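Local coordinates for protein probable enoyl-CoA hydratase/isomerase (Pseudomonas aeruginosa, PDB 7BOR) that binds coenzyme A and probably works as a delta(3)-delta(2)-enoyl-CoA isomerase of the crotonase family, at residues I5-E10 against A36-E41; L16-Q21 against R29-R34; P92-A97 against S201-S206; C114-V119 against R189-R194. One frame throughout, in Å; residues are numbered along the deposited sequence.

Interaction 1 of 4, residues I5-E10 against A36-E41; sequences IRVERE and AEALLE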
# COMPACT_ATOMS: atom_id res chain seq x y z
N ILE A 5 3.99 -13.26 6.47
CA ILE A 5 3.67 -12.00 7.15
C ILE A 5 3.96 -12.17 8.65
O ILE A 5 3.24 -12.91 9.34
CB ILE A 5 2.21 -11.58 6.94
CG1 ILE A 5 1.85 -11.30 5.46
CG2 ILE A 5 1.87 -10.37 7.83
CD1 ILE A 5 2.76 -10.35 4.72
N ARG A 6 4.98 -11.48 9.16
CA ARG A 6 5.26 -11.47 10.59
C ARG A 6 4.45 -10.39 11.30
O ARG A 6 4.30 -9.28 10.79
CB ARG A 6 6.75 -11.24 10.85
CG ARG A 6 7.59 -12.47 10.62
CD ARG A 6 9.01 -12.12 10.12
NE ARG A 6 9.70 -11.15 10.97
CZ ARG A 6 10.97 -10.78 10.80
NH1 ARG A 6 11.70 -11.31 9.82
NH2 ARG A 6 11.51 -9.89 11.63
N VAL A 7 3.94 -10.72 12.50
CA VAL A 7 3.09 -9.81 13.26
C VAL A 7 3.64 -9.52 14.66
O VAL A 7 3.18 -10.09 15.65
CB VAL A 7 1.67 -10.37 13.37
CG1 VAL A 7 0.89 -10.16 12.11
CG2 VAL A 7 1.73 -11.88 13.67
N GLU A 8 4.60 -8.60 14.76
CA GLU A 8 5.20 -8.24 16.05
C GLU A 8 4.31 -7.26 16.80
O GLU A 8 4.25 -6.07 16.44
CB GLU A 8 6.59 -7.64 15.83
CG GLU A 8 7.60 -8.59 15.18
CD GLU A 8 7.93 -9.80 16.05
OE1 GLU A 8 8.21 -9.62 17.26
OE2 GLU A 8 7.89 -10.94 15.52
N ARG A 9 3.65 -7.73 17.87
CA ARG A 9 2.84 -6.91 18.76
C ARG A 9 3.73 -6.37 19.89
O ARG A 9 4.01 -7.08 20.88
CB ARG A 9 1.69 -7.74 19.32
CG ARG A 9 0.29 -7.47 18.80
CD ARG A 9 -0.77 -8.16 19.69
NE ARG A 9 -2.12 -7.80 19.25
CZ ARG A 9 -2.83 -8.49 18.35
NH1 ARG A 9 -4.05 -8.09 17.99
NH2 ARG A 9 -2.30 -9.61 17.79
N GLU A 10 4.19 -5.10 19.74
CA GLU A 10 4.89 -4.44 20.83
C GLU A 10 3.90 -3.65 21.72
O GLU A 10 2.68 -3.85 21.65
CB GLU A 10 5.94 -3.47 20.30
CG GLU A 10 7.25 -3.98 19.89
CD GLU A 10 8.11 -2.87 19.27
OE1 GLU A 10 8.49 -3.00 18.07
OE2 GLU A 10 8.40 -1.85 19.96
N ALA A 36 -5.22 -8.61 6.06
CA ALA A 36 -6.58 -8.15 6.25
C ALA A 36 -7.11 -8.53 7.63
O ALA A 36 -7.79 -7.73 8.29
CB ALA A 36 -7.50 -8.70 5.16
N GLU A 37 -6.83 -9.75 8.10
CA GLU A 37 -7.35 -10.14 9.40
C GLU A 37 -6.55 -9.49 10.53
O GLU A 37 -7.13 -9.09 11.55
CB GLU A 37 -7.39 -11.67 9.54
CG GLU A 37 -6.07 -12.40 9.31
CD GLU A 37 -6.10 -13.87 9.76
OE1 GLU A 37 -6.31 -14.12 10.98
OE2 GLU A 37 -5.92 -14.76 8.91
N ALA A 38 -5.24 -9.32 10.33
CA ALA A 38 -4.42 -8.63 11.33
C ALA A 38 -4.92 -7.20 11.55
O ALA A 38 -5.02 -6.73 12.69
CB ALA A 38 -2.95 -8.63 10.92
N LEU A 39 -5.22 -6.49 10.45
CA LEU A 39 -5.85 -5.18 10.57
C LEU A 39 -7.20 -5.26 11.30
O LEU A 39 -7.49 -4.46 12.19
CB LEU A 39 -6.02 -4.55 9.18
CG LEU A 39 -4.75 -4.13 8.41
CD1 LEU A 39 -5.10 -3.58 7.03
CD2 LEU A 39 -3.92 -3.09 9.20
N LEU A 40 -8.06 -6.20 10.90
CA LEU A 40 -9.43 -6.19 11.43
C LEU A 40 -9.47 -6.58 12.90
O LEU A 40 -10.35 -6.14 13.64
CB LEU A 40 -10.33 -7.13 10.62
CG LEU A 40 -10.65 -6.55 9.24
CD1 LEU A 40 -11.23 -7.60 8.32
CD2 LEU A 40 -11.60 -5.37 9.36
N GLU A 41 -8.53 -7.41 13.35
CA GLU A 41 -8.45 -7.73 14.77
C GLU A 41 -7.96 -6.50 15.54
O GLU A 41 -8.71 -5.90 16.32
CB GLU A 41 -7.52 -8.93 14.95
CG GLU A 41 -7.27 -9.41 16.40
CD GLU A 41 -6.21 -10.54 16.48
OE1 GLU A 41 -6.27 -11.50 15.66
OE2 GLU A 41 -5.32 -10.48 17.36

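Interaction 2 of 4, residues L16-Q21 against R29-R34; sequences LRLDRQ and RAMYSR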
# COMPACT_ATOMS: atom_id res chain seq x y z
N LEU A 16 3.20 -5.12 10.98
CA LEU A 16 3.06 -6.10 9.90
C LEU A 16 4.31 -6.04 9.03
O LEU A 16 4.58 -5.03 8.37
CB LEU A 16 1.81 -5.83 9.08
CG LEU A 16 0.52 -5.68 9.89
CD1 LEU A 16 -0.67 -5.36 8.98
CD2 LEU A 16 0.25 -6.92 10.73
N ARG A 17 5.08 -7.12 9.03
CA ARG A 17 6.39 -7.15 8.38
C ARG A 17 6.34 -8.19 7.26
O ARG A 17 6.39 -9.39 7.51
CB ARG A 17 7.49 -7.47 9.41
CG ARG A 17 8.86 -7.97 8.82
CD ARG A 17 10.00 -6.93 8.92
NE ARG A 17 11.35 -7.46 8.63
CZ ARG A 17 11.75 -7.99 7.46
NH1 ARG A 17 10.90 -8.10 6.45
NH2 ARG A 17 13.00 -8.42 7.29
N LEU A 18 6.28 -7.72 6.02
CA LEU A 18 6.37 -8.58 4.84
C LEU A 18 7.69 -9.34 4.82
O LEU A 18 8.76 -8.73 4.79
CB LEU A 18 6.22 -7.70 3.59
CG LEU A 18 4.81 -7.29 3.13
CD1 LEU A 18 3.88 -6.80 4.20
CD2 LEU A 18 4.87 -6.24 1.98
N ASP A 19 7.62 -10.67 4.82
CA ASP A 19 8.84 -11.49 4.87
C ASP A 19 8.80 -12.54 3.76
O ASP A 19 8.51 -13.72 4.01
CB ASP A 19 9.03 -12.14 6.27
CG ASP A 19 10.52 -12.45 6.59
OD1 ASP A 19 11.41 -12.26 5.72
OD2 ASP A 19 10.80 -12.88 7.73
N ARG A 20 9.15 -12.12 2.54
CA ARG A 20 9.20 -13.00 1.36
C ARG A 20 10.31 -12.45 0.46
O ARG A 20 10.09 -12.07 -0.69
CB ARG A 20 7.86 -13.08 0.67
CG ARG A 20 7.77 -14.08 -0.51
CD ARG A 20 6.34 -14.25 -0.98
NE ARG A 20 6.22 -15.30 -2.01
CZ ARG A 20 5.73 -15.12 -3.24
NH1 ARG A 20 5.28 -13.94 -3.63
NH2 ARG A 20 5.68 -16.14 -4.09
N GLN A 21 11.53 -12.40 0.98
CA GLN A 21 12.59 -11.62 0.35
C GLN A 21 12.99 -12.20 -0.99
O GLN A 21 13.26 -11.46 -1.94
CB GLN A 21 13.79 -11.51 1.30
CG GLN A 21 13.43 -10.96 2.72
CD GLN A 21 12.79 -9.56 2.68
OE1 GLN A 21 11.74 -9.32 3.31
NE2 GLN A 21 13.43 -8.62 1.94
N ARG A 29 -2.08 -14.40 -2.16
CA ARG A 29 -3.42 -14.39 -1.57
C ARG A 29 -3.35 -14.63 -0.06
O ARG A 29 -4.14 -14.06 0.71
CB ARG A 29 -4.29 -15.47 -2.24
CG ARG A 29 -4.75 -15.17 -3.69
CD ARG A 29 -5.59 -16.35 -4.26
NE ARG A 29 -4.79 -17.57 -4.44
CZ ARG A 29 -4.33 -18.02 -5.61
NH1 ARG A 29 -4.60 -17.37 -6.74
NH2 ARG A 29 -3.60 -19.14 -5.67
N ALA A 30 -2.41 -15.46 0.39
CA ALA A 30 -2.30 -15.76 1.81
C ALA A 30 -1.68 -14.59 2.59
O ALA A 30 -1.98 -14.39 3.77
CB ALA A 30 -1.47 -17.04 2.01
N MET A 31 -0.85 -13.78 1.93
CA MET A 31 -0.33 -12.59 2.59
C MET A 31 -1.40 -11.54 2.72
O MET A 31 -1.58 -10.96 3.80
CB MET A 31 0.87 -12.07 1.81
CG MET A 31 2.08 -12.98 1.97
SD MET A 31 3.24 -12.74 0.65
CE MET A 31 4.05 -11.23 1.24
N TYR A 32 -2.18 -11.33 1.65
CA TYR A 32 -3.27 -10.38 1.74
C TYR A 32 -4.25 -10.77 2.83
O TYR A 32 -4.82 -9.91 3.52
CB TYR A 32 -4.00 -10.32 0.40
CG TYR A 32 -3.31 -9.60 -0.70
CD1 TYR A 32 -2.99 -8.27 -0.57
CD2 TYR A 32 -3.06 -10.22 -1.92
CE1 TYR A 32 -2.39 -7.56 -1.61
CE2 TYR A 32 -2.46 -9.51 -2.96
CZ TYR A 32 -2.13 -8.17 -2.78
OH TYR A 32 -1.57 -7.43 -3.77
N SER A 33 -4.53 -12.08 2.93
CA SER A 33 -5.49 -12.56 3.91
C SER A 33 -4.97 -12.35 5.33
O SER A 33 -5.72 -11.87 6.19
CB SER A 33 -5.82 -14.04 3.63
OG SER A 33 -6.65 -14.15 2.47
N ARG A 34 -3.69 -12.64 5.57
CA ARG A 34 -3.12 -12.44 6.90
C ARG A 34 -3.16 -10.96 7.27
O ARG A 34 -3.54 -10.60 8.39
CB ARG A 34 -1.69 -13.00 6.96
CG ARG A 34 -0.97 -12.79 8.32
CD ARG A 34 -0.92 -14.03 9.18
NE ARG A 34 -0.92 -13.73 10.61
CZ ARG A 34 -1.93 -13.15 11.26
NH1 ARG A 34 -1.88 -12.92 12.57
NH2 ARG A 34 -3.00 -12.78 10.58

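Interaction 3 of 4, residues P92-A97 against S201-S206; sequences PKPVIA and SAVVES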
# COMPACT_ATOMS: atom_id res chain seq x y z
N PRO A 92 -9.46 2.38 11.24
CA PRO A 92 -9.74 3.66 11.91
C PRO A 92 -8.61 4.21 12.76
O PRO A 92 -8.71 5.37 13.17
CB PRO A 92 -10.95 3.31 12.80
CG PRO A 92 -10.69 1.87 13.16
CD PRO A 92 -10.09 1.24 11.94
N LYS A 93 -7.58 3.46 13.05
CA LYS A 93 -6.46 3.95 13.85
C LYS A 93 -5.25 4.30 12.99
O LYS A 93 -5.22 4.01 11.77
CB LYS A 93 -6.06 2.92 14.91
CG LYS A 93 -7.25 2.46 15.80
CD LYS A 93 -6.83 1.35 16.76
CE LYS A 93 -8.03 0.67 17.38
NZ LYS A 93 -7.61 -0.61 18.04
N PRO A 94 -4.23 4.94 13.57
CA PRO A 94 -3.05 5.34 12.79
C PRO A 94 -2.34 4.18 12.12
O PRO A 94 -1.99 3.17 12.75
CB PRO A 94 -2.16 6.05 13.82
CG PRO A 94 -3.07 6.63 14.79
CD PRO A 94 -4.25 5.63 14.89
N VAL A 95 -2.08 4.33 10.82
CA VAL A 95 -1.29 3.37 10.08
C VAL A 95 -0.06 4.09 9.51
O VAL A 95 -0.22 5.11 8.83
CB VAL A 95 -2.09 2.74 8.92
CG1 VAL A 95 -1.29 1.63 8.38
CG2 VAL A 95 -3.41 2.30 9.37
N ILE A 96 1.13 3.52 9.72
CA ILE A 96 2.41 4.08 9.29
C ILE A 96 3.13 3.08 8.39
O ILE A 96 3.31 1.92 8.77
CB ILE A 96 3.29 4.44 10.50
CG1 ILE A 96 2.55 5.47 11.34
CG2 ILE A 96 4.63 4.96 10.09
CD1 ILE A 96 3.30 5.88 12.60
N ALA A 97 3.60 3.55 7.23
CA ALA A 97 4.44 2.77 6.35
C ALA A 97 5.90 3.18 6.49
O ALA A 97 6.22 4.35 6.65
CB ALA A 97 4.05 2.95 4.88
N SER A 201 -8.82 8.92 21.20
CA SER A 201 -10.03 9.23 20.45
C SER A 201 -9.91 10.56 19.71
O SER A 201 -10.62 10.77 18.71
CB SER A 201 -11.26 9.27 21.37
OG SER A 201 -11.04 10.21 22.38
N ALA A 202 -9.07 11.47 20.18
CA ALA A 202 -8.86 12.68 19.39
C ALA A 202 -8.16 12.33 18.08
O ALA A 202 -8.56 12.79 17.01
CB ALA A 202 -8.06 13.71 20.20
N VAL A 203 -7.19 11.43 18.15
CA VAL A 203 -6.47 11.02 16.95
C VAL A 203 -7.42 10.31 15.99
O VAL A 203 -7.51 10.65 14.80
CB VAL A 203 -5.29 10.11 17.32
CG1 VAL A 203 -4.68 9.50 16.07
CG2 VAL A 203 -4.28 10.88 18.14
N VAL A 204 -8.14 9.31 16.52
CA VAL A 204 -9.02 8.47 15.71
C VAL A 204 -10.09 9.33 15.07
O VAL A 204 -10.40 9.18 13.88
CB VAL A 204 -9.64 7.38 16.61
CG1 VAL A 204 -10.93 6.82 16.00
CG2 VAL A 204 -8.62 6.30 16.84
N GLU A 205 -10.66 10.23 15.84
CA GLU A 205 -11.70 11.09 15.31
C GLU A 205 -11.15 12.11 14.34
O GLU A 205 -11.86 12.49 13.41
CB GLU A 205 -12.41 11.83 16.43
CG GLU A 205 -13.69 12.43 16.02
CD GLU A 205 -14.76 12.08 16.99
OE1 GLU A 205 -14.73 12.67 18.10
OE2 GLU A 205 -15.59 11.19 16.67
N SER A 206 -9.94 12.63 14.56
CA SER A 206 -9.36 13.51 13.55
C SER A 206 -9.22 12.77 12.23
O SER A 206 -9.50 13.31 11.16
CB SER A 206 -8.00 14.03 14.04
OG SER A 206 -8.20 14.98 15.08

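Interaction 4 of 4, residues C114-V119 against R189-R194; sequences CDLVFV and RDAARR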
# COMPACT_ATOMS: atom_id res chain seq x y z
N CYS A 114 -2.19 5.34 4.08
CA CYS A 114 -1.50 5.36 5.35
C CYS A 114 -1.53 6.78 5.90
O CYS A 114 -1.65 7.77 5.16
CB CYS A 114 -0.08 4.86 5.19
SG CYS A 114 0.09 3.08 4.74
N ASP A 115 -1.43 6.89 7.22
CA ASP A 115 -1.43 8.23 7.81
C ASP A 115 -0.06 8.90 7.82
O ASP A 115 0.03 10.13 7.78
CB ASP A 115 -2.01 8.11 9.19
CG ASP A 115 -3.41 7.49 9.13
OD1 ASP A 115 -4.35 8.13 8.56
OD2 ASP A 115 -3.52 6.32 9.54
N LEU A 116 1.00 8.12 7.89
CA LEU A 116 2.34 8.64 7.74
C LEU A 116 3.09 7.66 6.87
O LEU A 116 2.84 6.46 6.91
CB LEU A 116 3.03 8.85 9.07
CG LEU A 116 2.34 9.86 10.04
CD1 LEU A 116 3.00 9.77 11.45
CD2 LEU A 116 2.35 11.31 9.54
N VAL A 117 3.96 8.19 6.03
CA VAL A 117 4.71 7.37 5.09
C VAL A 117 6.16 7.82 5.14
O VAL A 117 6.44 9.00 4.89
CB VAL A 117 4.16 7.50 3.66
CG1 VAL A 117 5.05 6.79 2.65
CG2 VAL A 117 2.82 6.89 3.60
N PHE A 118 7.05 6.93 5.57
CA PHE A 118 8.49 7.19 5.57
C PHE A 118 9.19 6.27 4.58
O PHE A 118 8.91 5.07 4.53
CB PHE A 118 9.05 7.00 6.95
CG PHE A 118 8.41 7.89 7.92
CD1 PHE A 118 8.67 9.26 7.89
CD2 PHE A 118 7.48 7.40 8.79
CE1 PHE A 118 8.01 10.10 8.79
CE2 PHE A 118 6.81 8.22 9.66
CZ PHE A 118 7.10 9.56 9.70
N VAL A 119 10.13 6.84 3.82
CA VAL A 119 10.77 6.10 2.75
C VAL A 119 12.26 6.37 2.81
O VAL A 119 12.68 7.48 3.16
CB VAL A 119 10.26 6.51 1.34
CG1 VAL A 119 8.78 6.36 1.21
CG2 VAL A 119 10.62 8.00 1.02
N ARG A 189 9.06 4.08 13.79
CA ARG A 189 8.70 3.64 15.14
C ARG A 189 8.58 4.83 16.09
O ARG A 189 7.71 4.85 16.97
CB ARG A 189 9.72 2.63 15.67
CG ARG A 189 9.65 1.23 15.02
CD ARG A 189 10.57 0.25 15.73
NE ARG A 189 11.70 -0.20 14.89
CZ ARG A 189 13.00 -0.01 15.14
NH1 ARG A 189 13.88 -0.48 14.28
NH2 ARG A 189 13.43 0.64 16.23
N ASP A 190 9.41 5.86 15.90
CA ASP A 190 9.32 7.05 16.76
C ASP A 190 8.04 7.82 16.51
O ASP A 190 7.40 8.29 17.45
CB ASP A 190 10.54 7.96 16.54
CG ASP A 190 11.80 7.39 17.17
OD1 ASP A 190 11.69 6.64 18.15
OD2 ASP A 190 12.89 7.70 16.72
N ALA A 191 7.64 7.93 15.24
CA ALA A 191 6.35 8.52 14.94
C ALA A 191 5.23 7.76 15.63
O ALA A 191 4.31 8.37 16.16
CB ALA A 191 6.12 8.55 13.42
N ALA A 192 5.27 6.41 15.60
CA ALA A 192 4.26 5.63 16.31
C ALA A 192 4.26 5.99 17.78
O ALA A 192 3.20 6.19 18.38
CB ALA A 192 4.50 4.13 16.12
N ARG A 193 5.45 6.12 18.38
CA ARG A 193 5.55 6.48 19.79
C ARG A 193 4.97 7.86 20.06
O ARG A 193 4.42 8.10 21.14
CB ARG A 193 7.03 6.38 20.23
CG ARG A 193 7.63 4.97 20.13
CD ARG A 193 9.13 4.88 20.60
NE ARG A 193 9.76 3.58 20.30
CZ ARG A 193 10.78 3.39 19.44
NH1 ARG A 193 11.29 2.16 19.24
NH2 ARG A 193 11.30 4.40 18.76
N ARG A 194 5.01 8.77 19.09
CA ARG A 194 4.39 10.08 19.30
C ARG A 194 2.89 9.94 19.42
O ARG A 194 2.26 10.64 20.23
CB ARG A 194 4.74 11.04 18.16
CG ARG A 194 6.22 11.30 17.96
CD ARG A 194 6.45 12.31 16.80
NE ARG A 194 5.64 13.53 16.96
CZ ARG A 194 5.77 14.63 16.20
NH1 ARG A 194 6.67 14.64 15.23
NH2 ARG A 194 5.01 15.70 16.42

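Interaction 1 of 4, residues I5-E10 against A36-E41
Val-7 meets Ala-38 on the inner side of this contact, and Arg-9 meets Glu-41 on the outer side. The inner pair is apolar. CG1 of Val-7 lies 4.3 Å from CB of Ala-38, and the CB of each residue points toward the other segment. That touch alone is light. The tight packing comes from Leu-16 of strand 13-18, which packs against both residues. The short side chain of Ala-38 lets the helix come near the strand here, with CA of Val-7 7.8 Å from CA of Ala-38. The outer side is polar and faces solvent. Arg-9 reaches over with its chain extended from CG to NE. Its NH1 donates to OE2 of Glu-41 at 2.8 Å in a salt bridge. The bond is bent, with an N-H...O angle of 131°. NH2 adds a weak bond to the same OE2 at 3.2 Å. OE2 is met on its anti side and well out of the carboxylate plane, although the two flat groups are only 13° from parallel. Glu-41 gets there by a straight chain, with CG anti to the backbone N (chi1 179°). Arg-9 NH1 has a second anionic partner in Asp-45, so the guanidinium is shared between two carboxylates near the end of the helix. Next to the contact, Arg-6 and Glu-8 pair with Arg-17 and Thr-15 through the backbone. Strand 5-9 is an outermost strand of the main sheet within this chain, with helix 29-44 packed against it, as expected for the crotonase fold.

Interaction 2 of 4, residues L16-Q21 against R29-R34
Arg-20 carries the one flat group among the touching side chains, its guanidinium, and this lies beyond the point where the chain meets Met-31. Its NH1 turns to residues outside the two segments, with a salt bridge to Asp-65, a coenzyme A-binding residue, and a hydrogen bond to the carbonyl of Ala-26. The Arg-20 side chain lies about 5 Å from the bound coenzyme and is well placed to position Asp-65 from the second shell. The contact itself is made by the aliphatic part of the arginine. CD of Arg-20 lies 3.8 Å from SD of Met-31, and the two side chains cross at about a right angle. Arg-20 holds CG anti to the backbone N (chi1 -175°) and runs on extended to NE, which carries CD past the sulfur. Met-31 turns at its last torsion (chi3 79°). This bend brings CE to CG of Leu-18 at 4.4 Å. One methionine thus touches both residues, through SD and CE. The contact is buried and apolar apart from the sulfur. Ile-5 of strand 5-9 also packs on Met-31 and Leu-18, and Met-35 adds a further side chain from the same helix. Strand 13-18, helix 29-44 and strand 50-54 form a beta-alpha-beta unit, and this contact joins the end of the first strand and the loop after it to the first turn of the helix.

Interaction 3 of 4, residues P92-A97 against S201-S206
Pro-94 and Val-203 make the closest contact. CG of the proline ring sits 3.5 Å from CG1 of Val-203, and its CD lies 4.1 Å from the same methyl. The two side chains cross at about a right angle. Val-203 presents this branch because CG1 stands anti to its backbone N (chi1 170°). The next residue, Val-204, meets backbone as well as side chain. The carbonyl oxygen of Pro-92 faces its isopropyl group, with CG2 3.8 Å and CG1 3.9 Å from that O. CG2 also touches CG of Lys-93 at 4.2 Å. The backbones are near each other here, with CA of Lys-93 5.5 Å from CA of Val-204. In the crotonase fold of this chain, residues 92-94 lead into strand 95-99 of the main sheet. The long helix 200-233 crosses beside that entry, near the surface. Further out, Phe-195 of helix 182-196 packs on both Pro-94 and Val-203, covering the tight pair. Lys-93 points its CB away from the helix, and its NZ bonds to the carbonyls of Ala-42 and Val-48. Its own carbonyl accepts from Lys-207, one turn along helix 200-233 from Val-203. Within this helix, Ala-202 O takes two donors from Ser-206. OG donates at 2.9 Å and N at 2.8 Å, from opposite faces of the carbonyl plane.

Interaction 4 of 4, residues C114-V119 against R189-R194
Apolar packing makes up the whole of this contact. Two strand side chains, Leu-116 and Phe-118, converge on CB of Ala-191. CD1 of Leu-116 lies 3.9 Å from it. From the Phe-118 ring, which the methyl meets obliquely, CE2 comes to 3.8 Å and CZ to 4.0 Å. Both strand residues hold CG anti to their carbonyl carbon (chi1 -61° for Leu-116 and -59° for Phe-118). Two residues apart on the strand, they reach out on the same side, and both meet the methyl from the strand side. CA of Leu-116 is 8.2 Å from CA of Ala-191. Here helix 182-196 packs on one face of the main crotonase sheet, and Ile-96 of the adjoining strand 95-99 touches Ala-191 as well. Aromatic and backbone contacts lie beside this: Phe-118 meets the ring of His-187 of the same helix edge-to-face, and Leu-116 and Phe-118 both pair with Ala-97 through the backbone. Among the polar contacts, just before the strand, Asp-115 OD2 accepts from the backbone N of Val-95 and forms a salt bridge with Lys-207.

Overall arrangement
From the N terminus, strand 5-9 opens the loop that interaction 1 closes at helix 29-44. Interaction 2 is nested inside that loop, joining strand 13-18 to the start of the same helix. The two touch through Leu-16 and through a salt bridge between Arg-6 and Asp-19. Farther on, residues 92-97 open a second, much longer loop, closed by interaction 3 at helix 200-233. Interaction 4 is nested within it, and backbone bonds between strands 95-99 and 116-120 connect the pair. The two loops follow in series without crossing. All four reach the main sheet, with helices 29-44 and 182-196 on opposite faces.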